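Putative polyketide synthase (Brevibacillus brevis, PDB 5HU7) probably catalyses the dehydration of beta-hydroxyacyl intermediates during polyketide chain assembly, as the dehydratase domain of a trans-AT polyketide synthase. Local coordinates at residues H81-D86 / H127-V132. Numbering follows the deposited sequence.
Sequences HVATDD and HSHGMV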
ATOM      1  N   HIS A  81     -16.505   2.308 -20.821  1.00 53.30           N
ATOM      2  CA  HIS A  81     -16.066   3.629 -21.284  1.00 56.07           C
ATOM      3  C   HIS A  81     -14.589   3.889 -21.064  1.00 56.08           C
ATOM      4  O   HIS A  81     -14.206   4.954 -20.606  1.00 55.70           O
ATOM      5  CB  HIS A  81     -16.910   4.721 -20.623  1.00 59.41           C
ATOM      6  CG  HIS A  81     -18.380   4.497 -20.749  1.00 66.59           C
ATOM      7  ND1 HIS A  81     -18.981   4.352 -21.985  1.00 71.01           N
ATOM      8  CD2 HIS A  81     -19.323   4.361 -19.782  1.00 69.90           C
ATOM      9  CE1 HIS A  81     -20.273   4.170 -21.740  1.00 71.49           C
ATOM     10  NE2 HIS A  81     -20.521   4.143 -20.424  1.00 71.17           N
ATOM     11  N   VAL A  82     -13.769   2.894 -21.343  1.00 52.03           N
ATOM     12  CA  VAL A  82     -12.316   2.989 -21.181  1.00 50.44           C
ATOM     13  C   VAL A  82     -11.721   3.780 -22.348  1.00 54.91           C
ATOM     14  O   VAL A  82     -12.102   3.583 -23.502  1.00 52.15           O
ATOM     15  CB  VAL A  82     -11.661   1.597 -21.046  1.00 52.54           C
ATOM     16  CG1 VAL A  82     -10.148   1.712 -20.954  1.00 52.31           C
ATOM     17  CG2 VAL A  82     -12.224   0.823 -19.845  1.00 52.01           C
ATOM     18  N   ALA A  83     -10.776   4.666 -22.043  1.00 56.45           N
ATOM     19  CA  ALA A  83     -10.150   5.507 -23.068  1.00 58.11           C
ATOM     20  C   ALA A  83      -8.729   5.828 -22.705  1.00 60.97           C
ATOM     21  O   ALA A  83      -8.488   6.299 -21.611  1.00 60.13           O
ATOM     22  CB  ALA A  83     -10.963   6.789 -23.244  1.00 59.00           C
ATOM     23  N   THR A  84      -7.775   5.445 -23.574  1.00 59.86           N
ATOM     24  CA  THR A  84      -6.366   5.799 -23.457  1.00 59.40           C
ATOM     25  C   THR A  84      -6.142   6.852 -24.515  1.00 63.36           C
ATOM     26  O   THR A  84      -5.994   6.491 -25.671  1.00 61.76           O
ATOM     27  CB  THR A  84      -5.444   4.584 -23.590  1.00 71.28           C
ATOM     28  OG1 THR A  84      -5.648   3.744 -22.439  1.00 74.19           O
ATOM     29  CG2 THR A  84      -3.971   4.981 -23.701  1.00 68.93           C
ATOM     30  N   ASP A  85      -6.159   8.135 -24.121  1.00 63.27           N
ATOM     31  CA  ASP A  85      -6.060   9.321 -24.993  1.00 68.51           C
ATOM     32  C   ASP A  85      -4.637   9.859 -25.165  1.00 76.41           C
ATOM     33  O   ASP A  85      -4.326  10.397 -26.229  1.00 79.91           O
ATOM     34  CB  ASP A  85      -6.923  10.504 -24.412  1.00 74.12           C
ATOM     35  CG  ASP A  85      -7.266  10.471 -22.897  1.00 93.82           C
ATOM     36  OD1 ASP A  85      -7.724   9.421 -22.405  1.00 91.30           O
ATOM     37  OD2 ASP A  85      -6.940  11.468 -22.194  1.00106.67           O
ATOM     38  N   ASP A  86      -3.851   9.869 -24.077  1.00 71.38           N
ATOM     39  CA  ASP A  86      -2.496  10.428 -24.079  1.00 70.88           C
ATOM     40  C   ASP A  86      -1.557   9.312 -23.692  1.00 68.12           C
ATOM     41  O   ASP A  86      -1.474   8.993 -22.520  1.00 64.98           O
ATOM     42  CB  ASP A  86      -2.429  11.617 -23.106  1.00 74.60           C
ATOM     43  CG  ASP A  86      -1.280  12.584 -23.362  1.00 94.81           C
ATOM     44  OD1 ASP A  86      -0.322  12.203 -24.081  1.00 98.60           O
ATOM     45  OD2 ASP A  86      -1.356  13.730 -22.876  1.00103.78           O
ATOM     46  N   HIS A 127      -3.284   9.347 -18.642  1.00 55.86           N
ATOM     47  CA  HIS A 127      -3.074   8.529 -19.821  1.00 54.74           C
ATOM     48  C   HIS A 127      -4.280   7.685 -20.115  1.00 58.12           C
ATOM     49  O   HIS A 127      -4.602   7.511 -21.263  1.00 58.78           O
ATOM     50  CB  HIS A 127      -1.834   7.612 -19.635  1.00 55.25           C
ATOM     51  CG  HIS A 127      -0.585   8.343 -19.244  1.00 59.58           C
ATOM     52  ND1 HIS A 127      -0.039   9.316 -20.051  1.00 62.58           N
ATOM     53  CD2 HIS A 127       0.137   8.274 -18.102  1.00 61.42           C
ATOM     54  CE1 HIS A 127       1.010   9.794 -19.389  1.00 62.73           C
ATOM     55  NE2 HIS A 127       1.151   9.199 -18.211  1.00 62.31           N
ATOM     56  N   SER A 128      -4.923   7.129 -19.095  1.00 54.18           N
ATOM     57  CA  SER A 128      -6.066   6.251 -19.274  1.00 53.73           C
ATOM     58  C   SER A 128      -7.091   6.442 -18.146  1.00 54.96           C
ATOM     59  O   SER A 128      -6.711   6.770 -17.040  1.00 53.64           O
ATOM     60  CB  SER A 128      -5.588   4.798 -19.306  1.00 55.71           C
ATOM     61  OG  SER A 128      -6.613   3.897 -19.685  1.00 63.34           O
ATOM     62  N   HIS A 129      -8.370   6.294 -18.452  1.00 50.92           N
ATOM     63  CA  HIS A 129      -9.437   6.362 -17.465  1.00 51.44           C
ATOM     64  C   HIS A 129     -10.607   5.481 -17.897  1.00 54.96           C
ATOM     65  O   HIS A 129     -10.736   5.139 -19.070  1.00 54.04           O
ATOM     66  CB  HIS A 129      -9.886   7.816 -17.191  1.00 52.91           C
ATOM     67  CG  HIS A 129     -10.422   8.523 -18.389  1.00 57.80           C
ATOM     68  ND1 HIS A 129      -9.583   9.328 -19.118  1.00 61.59           N
ATOM     69  CD2 HIS A 129     -11.616   8.486 -19.014  1.00 60.40           C
ATOM     70  CE1 HIS A 129     -10.283   9.759 -20.153  1.00 61.78           C
ATOM     71  NE2 HIS A 129     -11.477   9.231 -20.168  1.00 61.40           N
ATOM     72  N   GLY A 130     -11.428   5.109 -16.941  1.00 51.53           N
ATOM     73  CA  GLY A 130     -12.594   4.292 -17.190  1.00 50.24           C
ATOM     74  C   GLY A 130     -13.409   4.059 -15.947  1.00 52.43           C
ATOM     75  O   GLY A 130     -13.029   4.496 -14.863  1.00 49.11           O
ATOM     76  N   MET A 131     -14.561   3.423 -16.111  1.00 53.00           N
ATOM     77  CA  MET A 131     -15.472   3.107 -15.013  1.00 54.77           C
ATOM     78  C   MET A 131     -15.409   1.636 -14.739  1.00 57.56           C
ATOM     79  O   MET A 131     -15.177   0.864 -15.668  1.00 56.34           O
ATOM     80  CB  MET A 131     -16.905   3.482 -15.386  1.00 59.09           C
ATOM     81  CG  MET A 131     -17.068   4.939 -15.790  1.00 66.59           C
ATOM     82  SD  MET A 131     -16.839   6.061 -14.404  1.00 76.07           S
ATOM     83  CE  MET A 131     -15.749   7.291 -15.127  1.00 73.99           C
ATOM     84  N   VAL A 132     -15.632   1.244 -13.477  1.00 54.39           N
ATOM     85  CA  VAL A 132     -15.651  -0.160 -13.060  1.00 53.95           C
ATOM     86  C   VAL A 132     -16.818  -0.512 -12.151  1.00 55.86           C
ATOM     87  O   VAL A 132     -17.126   0.242 -11.249  1.00 55.68           O
ATOM     88  CB  VAL A 132     -14.313  -0.577 -12.423  1.00 59.14           C
ATOM     89  CG1 VAL A 132     -14.366  -2.025 -11.924  1.00 59.93           C
ATOM     90  CG2 VAL A 132     -13.194  -0.391 -13.422  1.00 58.66           C
TER
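Just past the end of strand 76-84, a side chain rather than a backbone N-H reaches the carbonyl of Asp86: His127 ND1 gives a hydrogen bond to Asp86 O, 2.9 Å away. That oxygen lies almost in the imidazole plane at the ring edge, although the donor is tilted 34° from the carbonyl plane. With NE2 of the same ring bonded to Ser115 OG, both ring nitrogens are engaged and the rotation of the ring is fixed. His127 and Ser128 together face Ile113 in a classic beta bulge along the other edge of strand 125-135, where strand 108-115 pairs. Replacing His127 by alanine would probably leave Asp86 O and the Ser115 hydroxyl without the imidazole nitrogens that bond them, and the Asp86 carbonyl less firmly held. Strands 82-84 and 127-132 run antiparallel, and Ala83 and His129 form a hydrogen-bonded pair, with Ala83 N 3.0 Å from His129 O and His129 N 3.2 Å from Ala83 O. On the face turned to helix 52-65, Thr84 OG1 and Ser128 OG meet tip to tip at 2.9 Å, Ser128 OG standing anti to its own nitrogen (chi1 -171°); Tyr55 packs against both residues. On the reverse face His129 NE2 lies 4.0 Å from Ala83 CB, while Asp85 OD1 comes obliquely to within 3.4 Å of His129 CE1. This pairing joins neighbouring strands of a hotdog-type dehydratase fold. Two buried hydroxyls thus share a hydrogen bond in which either may be the donor, and the Asp85 carboxylate, though not bonded to the ring, could mildly favour a protonated His129.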